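Glycerate dehydrogenase/glyoxylate reductase (Thermus thermophilus, PDB 2CUK) probably reduces hydroxypyruvate and glyoxylate with a nicotinamide cofactor, as a member of the D-isomer specific 2-hydroxyacid dehydrogenase family. Local coordinates at residues 237-242 against 250-255; 258-261 against 265-268. One frame throughout, in Å; residues are numbered along the deposited sequence.

Contact 1: 237-242 against 250-255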
ATOM      1  N   GLU A 237       6.050  21.654  11.565  1.00 21.33           N
ATOM      2  CA  GLU A 237       6.214  21.640  13.012  1.00 24.21           C
ATOM      3  C   GLU A 237       4.884  21.379  13.717  1.00 22.64           C
ATOM      4  O   GLU A 237       4.804  20.654  14.700  1.00 22.14           O
ATOM      5  CB  GLU A 237       6.774  22.997  13.441  1.00 27.87           C
ATOM      6  CG  GLU A 237       6.961  23.097  14.955  1.00 36.19           C
ATOM      7  CD  GLU A 237       8.211  23.894  15.255  1.00 40.11           C
ATOM      8  OE1 GLU A 237       8.863  24.336  14.319  1.00 43.65           O
ATOM      9  OE2 GLU A 237       8.524  24.065  16.432  1.00 43.10           O
ATOM     10  N   ALA A 238       3.800  21.957  13.210  1.00 21.17           N
ATOM     11  CA  ALA A 238       2.480  21.744  13.792  1.00 18.52           C
ATOM     12  C   ALA A 238       2.029  20.296  13.615  1.00 16.88           C
ATOM     13  O   ALA A 238       1.367  19.739  14.488  1.00 17.65           O
ATOM     14  CB  ALA A 238       1.464  22.693  13.153  1.00 19.95           C
ATOM     15  N   LEU A 239       2.387  19.685  12.489  1.00 16.48           N
ATOM     16  CA  LEU A 239       2.011  18.298  12.246  1.00 15.20           C
ATOM     17  C   LEU A 239       2.646  17.402  13.313  1.00 14.00           C
ATOM     18  O   LEU A 239       2.006  16.479  13.815  1.00 12.63           O
ATOM     19  CB  LEU A 239       2.459  17.850  10.853  1.00 16.76           C
ATOM     20  CG  LEU A 239       2.109  16.396  10.508  1.00 18.12           C
ATOM     21  CD1 LEU A 239       0.600  16.182  10.603  1.00 15.59           C
ATOM     22  CD2 LEU A 239       2.604  16.076   9.098  1.00 17.18           C
ATOM     23  N   VAL A 240       3.905  17.677  13.652  1.00 14.28           N
ATOM     24  CA  VAL A 240       4.602  16.908  14.681  1.00 15.93           C
ATOM     25  C   VAL A 240       3.806  16.978  15.984  1.00 14.67           C
ATOM     26  O   VAL A 240       3.603  15.974  16.661  1.00 15.61           O
ATOM     27  CB  VAL A 240       6.025  17.464  14.950  1.00 17.03           C
ATOM     28  CG1 VAL A 240       6.605  16.812  16.211  1.00 17.13           C
ATOM     29  CG2 VAL A 240       6.933  17.191  13.757  1.00 16.62           C
ATOM     30  N   GLU A 241       3.356  18.181  16.324  1.00 15.90           N
ATOM     31  CA  GLU A 241       2.570  18.390  17.536  1.00 15.87           C
ATOM     32  C   GLU A 241       1.298  17.538  17.541  1.00 14.69           C
ATOM     33  O   GLU A 241       1.004  16.855  18.521  1.00 12.81           O
ATOM     34  CB  GLU A 241       2.190  19.866  17.658  1.00 16.29           C
ATOM     35  CG  GLU A 241       3.376  20.804  17.856  1.00 16.71           C
ATOM     36  CD  GLU A 241       2.978  22.277  17.810  1.00 19.29           C
ATOM     37  OE1 GLU A 241       1.789  22.586  18.039  1.00 22.04           O
ATOM     38  OE2 GLU A 241       3.856  23.128  17.559  1.00 18.19           O
ATOM     39  N   ALA A 242       0.563  17.584  16.433  1.00 14.01           N
ATOM     40  CA  ALA A 242      -0.695  16.859  16.275  1.00 14.89           C
ATOM     41  C   ALA A 242      -0.546  15.348  16.238  1.00 14.54           C
ATOM     42  O   ALA A 242      -1.490  14.617  16.553  1.00 17.23           O
ATOM     43  CB  ALA A 242      -1.412  17.336  14.999  1.00 15.25           C
ATOM     44  N   ALA A 250       0.043  10.117   9.816  1.00 14.39           N
ATOM     45  CA  ALA A 250       0.185  10.883   8.585  1.00 16.39           C
ATOM     46  C   ALA A 250       1.095  10.189   7.583  1.00 15.79           C
ATOM     47  O   ALA A 250       2.098   9.572   7.961  1.00 14.56           O
ATOM     48  CB  ALA A 250       0.730  12.275   8.887  1.00 15.89           C
ATOM     49  N   GLY A 251       0.726  10.295   6.307  1.00 15.71           N
ATOM     50  CA  GLY A 251       1.505   9.709   5.228  1.00 15.22           C
ATOM     51  C   GLY A 251       1.917  10.846   4.311  1.00 16.64           C
ATOM     52  O   GLY A 251       1.068  11.483   3.677  1.00 15.91           O
ATOM     53  N   LEU A 252       3.216  11.109   4.231  1.00 16.23           N
ATOM     54  CA  LEU A 252       3.703  12.212   3.411  1.00 16.80           C
ATOM     55  C   LEU A 252       4.709  11.811   2.345  1.00 17.31           C
ATOM     56  O   LEU A 252       5.663  11.090   2.622  1.00 19.03           O
ATOM     57  CB  LEU A 252       4.365  13.263   4.301  1.00 16.19           C
ATOM     58  CG  LEU A 252       3.659  13.687   5.588  1.00 16.78           C
ATOM     59  CD1 LEU A 252       4.592  14.605   6.369  1.00 17.00           C
ATOM     60  CD2 LEU A 252       2.340  14.379   5.269  1.00 13.52           C
ATOM     61  N   ASP A 253       4.506  12.304   1.128  1.00 17.91           N
ATOM     62  CA  ASP A 253       5.436  12.031   0.043  1.00 16.54           C
ATOM     63  C   ASP A 253       6.166  13.339  -0.261  1.00 18.03           C
ATOM     64  O   ASP A 253       7.148  13.365  -1.001  1.00 17.19           O
ATOM     65  CB  ASP A 253       4.708  11.551  -1.207  1.00 17.06           C
ATOM     66  CG  ASP A 253       5.668  11.175  -2.319  1.00 17.85           C
ATOM     67  OD1 ASP A 253       6.549  10.331  -2.053  1.00 17.02           O
ATOM     68  OD2 ASP A 253       5.549  11.718  -3.443  1.00 17.38           O
ATOM     69  N   VAL A 254       5.666  14.427   0.319  1.00 17.17           N
ATOM     70  CA  VAL A 254       6.257  15.749   0.139  1.00 17.84           C
ATOM     71  C   VAL A 254       6.357  16.402   1.512  1.00 17.90           C
ATOM     72  O   VAL A 254       5.487  16.206   2.360  1.00 17.85           O
ATOM     73  CB  VAL A 254       5.398  16.636  -0.800  1.00 18.95           C
ATOM     74  CG1 VAL A 254       5.293  15.986  -2.172  1.00 20.42           C
ATOM     75  CG2 VAL A 254       4.008  16.860  -0.202  1.00 16.59           C
ATOM     76  N   THR A 255       7.420  17.169   1.732  1.00 18.45           N
ATOM     77  CA  THR A 255       7.621  17.816   3.022  1.00 21.05           C
ATOM     78  C   THR A 255       8.125  19.254   2.912  1.00 23.73           C
ATOM     79  O   THR A 255       8.379  19.762   1.819  1.00 23.90           O
ATOM     80  CB  THR A 255       8.635  17.021   3.880  1.00 21.12           C
ATOM     81  OG1 THR A 255       9.921  17.051   3.248  1.00 18.68           O
ATOM     82  CG2 THR A 255       8.192  15.566   4.025  1.00 18.42           C
TER

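Contact 2: 258-261 against 265-268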
ATOM      1  N   GLU A 258      12.253  20.328   2.172  1.00 27.14           N
ATOM      2  CA  GLU A 258      12.413  19.114   1.390  1.00 28.07           C
ATOM      3  C   GLU A 258      13.739  19.141   0.633  1.00 28.54           C
ATOM      4  O   GLU A 258      14.049  20.112  -0.059  1.00 27.70           O
ATOM      5  CB  GLU A 258      11.252  18.984   0.405  1.00 29.70           C
ATOM      6  CG  GLU A 258      11.201  17.669  -0.348  1.00 31.94           C
ATOM      7  CD  GLU A 258      10.034  17.604  -1.313  1.00 32.30           C
ATOM      8  OE1 GLU A 258       8.875  17.646  -0.851  1.00 32.90           O
ATOM      9  OE2 GLU A 258      10.275  17.517  -2.536  1.00 35.80           O
ATOM     10  N   PRO A 259      14.549  18.079   0.771  1.00 27.69           N
ATOM     11  CA  PRO A 259      14.291  16.881   1.583  1.00 27.33           C
ATOM     12  C   PRO A 259      14.161  17.197   3.077  1.00 27.35           C
ATOM     13  O   PRO A 259      14.617  18.245   3.544  1.00 26.15           O
ATOM     14  CB  PRO A 259      15.509  16.004   1.301  1.00 27.91           C
ATOM     15  CG  PRO A 259      15.928  16.426  -0.081  1.00 28.99           C
ATOM     16  CD  PRO A 259      15.789  17.922  -0.009  1.00 28.00           C
ATOM     17  N   LEU A 260      13.533  16.291   3.820  1.00 26.39           N
ATOM     18  CA  LEU A 260      13.365  16.460   5.261  1.00 27.66           C
ATOM     19  C   LEU A 260      14.576  15.812   5.933  1.00 28.51           C
ATOM     20  O   LEU A 260      14.755  14.597   5.849  1.00 26.91           O
ATOM     21  CB  LEU A 260      12.085  15.768   5.737  1.00 26.83           C
ATOM     22  CG  LEU A 260      11.640  16.073   7.168  1.00 27.27           C
ATOM     23  CD1 LEU A 260      11.059  17.484   7.240  1.00 27.39           C
ATOM     24  CD2 LEU A 260      10.604  15.063   7.605  1.00 28.85           C
ATOM     25  N   PRO A 261      15.422  16.617   6.607  1.00 29.27           N
ATOM     26  CA  PRO A 261      16.629  16.155   7.302  1.00 29.82           C
ATOM     27  C   PRO A 261      16.396  14.942   8.196  1.00 29.96           C
ATOM     28  O   PRO A 261      15.385  14.862   8.893  1.00 29.96           O
ATOM     29  CB  PRO A 261      17.058  17.384   8.100  1.00 31.56           C
ATOM     30  CG  PRO A 261      16.617  18.507   7.231  1.00 30.88           C
ATOM     31  CD  PRO A 261      15.232  18.063   6.822  1.00 30.32           C
ATOM     32  N   PRO A 265      12.121  15.312  13.879  1.00 23.61           N
ATOM     33  CA  PRO A 265      11.226  14.501  14.714  1.00 22.95           C
ATOM     34  C   PRO A 265      10.203  13.609  13.999  1.00 22.70           C
ATOM     35  O   PRO A 265       9.836  12.557  14.516  1.00 21.61           O
ATOM     36  CB  PRO A 265      10.573  15.532  15.645  1.00 23.84           C
ATOM     37  CG  PRO A 265      10.807  16.859  14.959  1.00 24.94           C
ATOM     38  CD  PRO A 265      12.169  16.699  14.365  1.00 22.90           C
ATOM     39  N   LEU A 266       9.737  14.008  12.821  1.00 21.34           N
ATOM     40  CA  LEU A 266       8.772  13.172  12.113  1.00 19.97           C
ATOM     41  C   LEU A 266       9.299  11.758  11.889  1.00 19.99           C
ATOM     42  O   LEU A 266       8.529  10.802  11.891  1.00 19.61           O
ATOM     43  CB  LEU A 266       8.394  13.788  10.766  1.00 21.09           C
ATOM     44  CG  LEU A 266       7.279  14.836  10.797  1.00 19.88           C
ATOM     45  CD1 LEU A 266       7.056  15.376   9.397  1.00 20.17           C
ATOM     46  CD2 LEU A 266       5.999  14.211  11.346  1.00 19.68           C
ATOM     47  N   TYR A 267      10.609  11.626  11.701  1.00 20.13           N
ATOM     48  CA  TYR A 267      11.209  10.312  11.468  1.00 20.63           C
ATOM     49  C   TYR A 267      11.192   9.434  12.706  1.00 20.94           C
ATOM     50  O   TYR A 267      11.303   8.216  12.604  1.00 22.55           O
ATOM     51  CB  TYR A 267      12.649  10.454  10.969  1.00 21.53           C
ATOM     52  CG  TYR A 267      12.765  10.935   9.543  1.00 20.32           C
ATOM     53  CD1 TYR A 267      12.261  10.173   8.484  1.00 22.33           C
ATOM     54  CD2 TYR A 267      13.380  12.147   9.247  1.00 21.84           C
ATOM     55  CE1 TYR A 267      12.370  10.615   7.163  1.00 22.87           C
ATOM     56  CE2 TYR A 267      13.497  12.596   7.936  1.00 22.55           C
ATOM     57  CZ  TYR A 267      12.992  11.828   6.899  1.00 23.68           C
ATOM     58  OH  TYR A 267      13.125  12.272   5.603  1.00 23.87           O
ATOM     59  N   ALA A 268      11.052  10.052  13.875  1.00 22.32           N
ATOM     60  CA  ALA A 268      11.021   9.314  15.130  1.00 21.80           C
ATOM     61  C   ALA A 268       9.595   8.912  15.525  1.00 22.91           C
ATOM     62  O   ALA A 268       9.392   8.231  16.529  1.00 24.39           O
ATOM     63  CB  ALA A 268      11.656  10.148  16.238  1.00 23.06           C
TER

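Contact 1: 237-242 against 250-255
Leu239 and Leu252 meet tip to tip, helix against sheet, and theirs is the closest approach between 237-242 and 250-255: Leu239 CD2 lies 3.7 Å from Leu252 CD1 and 4.2 Å from Leu252 CD2, so a single methyl faces both branches of its partner. With CG anti to the backbone N (chi1 180°), the Leu239 side chain extends away from its helix and brings CD2 down onto the strand. The same methyl also reaches the methyl of Ala250, Leu239 CD2 to Ala250 CB being 4.2 Å. Ala250 and Leu252 stand two apart in strand 249-252 and therefore present the same face to the helix; the short residue takes the place beside the leucine tip, while the longer one comes out to meet it. These elements belong to the beta-alpha-beta unit of strand 224-227, helix 236-243 and strand 249-252 in the Rossmann-type NAD-binding domain, and Leu239 touches Leu225 of the first strand as well. All three touching residues are buried, which suits purely hydrocarbon side chains. No hydrogen bond joins the two segments. Ala242 N bonds to Ala238 O at 3.0 Å within the helix, whereas the strand pairs through its backbone on one side with Leu225 and Asn227 and on the other with Asn271 and Val273.

Contact 2: 258-261 against 265-268
Tyr267 reaches back along Leu260 so that the two side chains slide past each other in opposite directions, and its hydroxyl donates a hydrogen bond to Leu260 O, OH to O 2.9 Å. The bond arrives at a C=O...O angle of 137°, with the donor tilted 20° from the carbonyl plane. Around it the packing is close: Leu260 CB is 3.6 Å from Tyr267 OH, and Leu260 CD2 is 3.8 Å from Tyr267 CE2. Pro261 O lies in plane at the ring edge, 3.1 Å from Tyr267 CE2, a contact and not a hydrogen bond. The chi1 of Leu260, -169°, swings CG away from the backbone N and carries CD2 to Leu266 CD1 at 4.0 Å, the two leucines crossing at about a right angle. Leu266 continues inward onto Val240 and Leu243 of helix 236-243. The outer side is looser: the CB of exposed Pro261 points away from 265-268, and its ring comes no nearer than 5.8 Å. Trp129 of the second subunit packs on Leu260. A phenylalanine in place of Tyr267 would probably leave Leu260 O without this donor and the ring without its tie to the opposite backbone. The leucine contacts are non-directional, whereas the hydroxyl bond sets the tyrosine end against one carbonyl.

From the N terminus, the chain leaves strand 224-227, runs through helix 236-243 and turns back into strand 249-252; contact 1 closes the turn from helix to strand, with seven residues between its segments. Contact 2 follows in series, neither nested in contact 1 nor crossing it, and closes a shorter loop of three residues on the way to strand 272-274. Their centres are about 9 Å apart and they touch directly. Leu266 is the joint: its CD1 lies 4.0 Å from Leu252 CD1, and Val240 CG2 packs against its CG. Thr255 meets Leu260 near the start of the loop. Helix, strand and following loop are thereby joined, and the loop also reaches the second subunit.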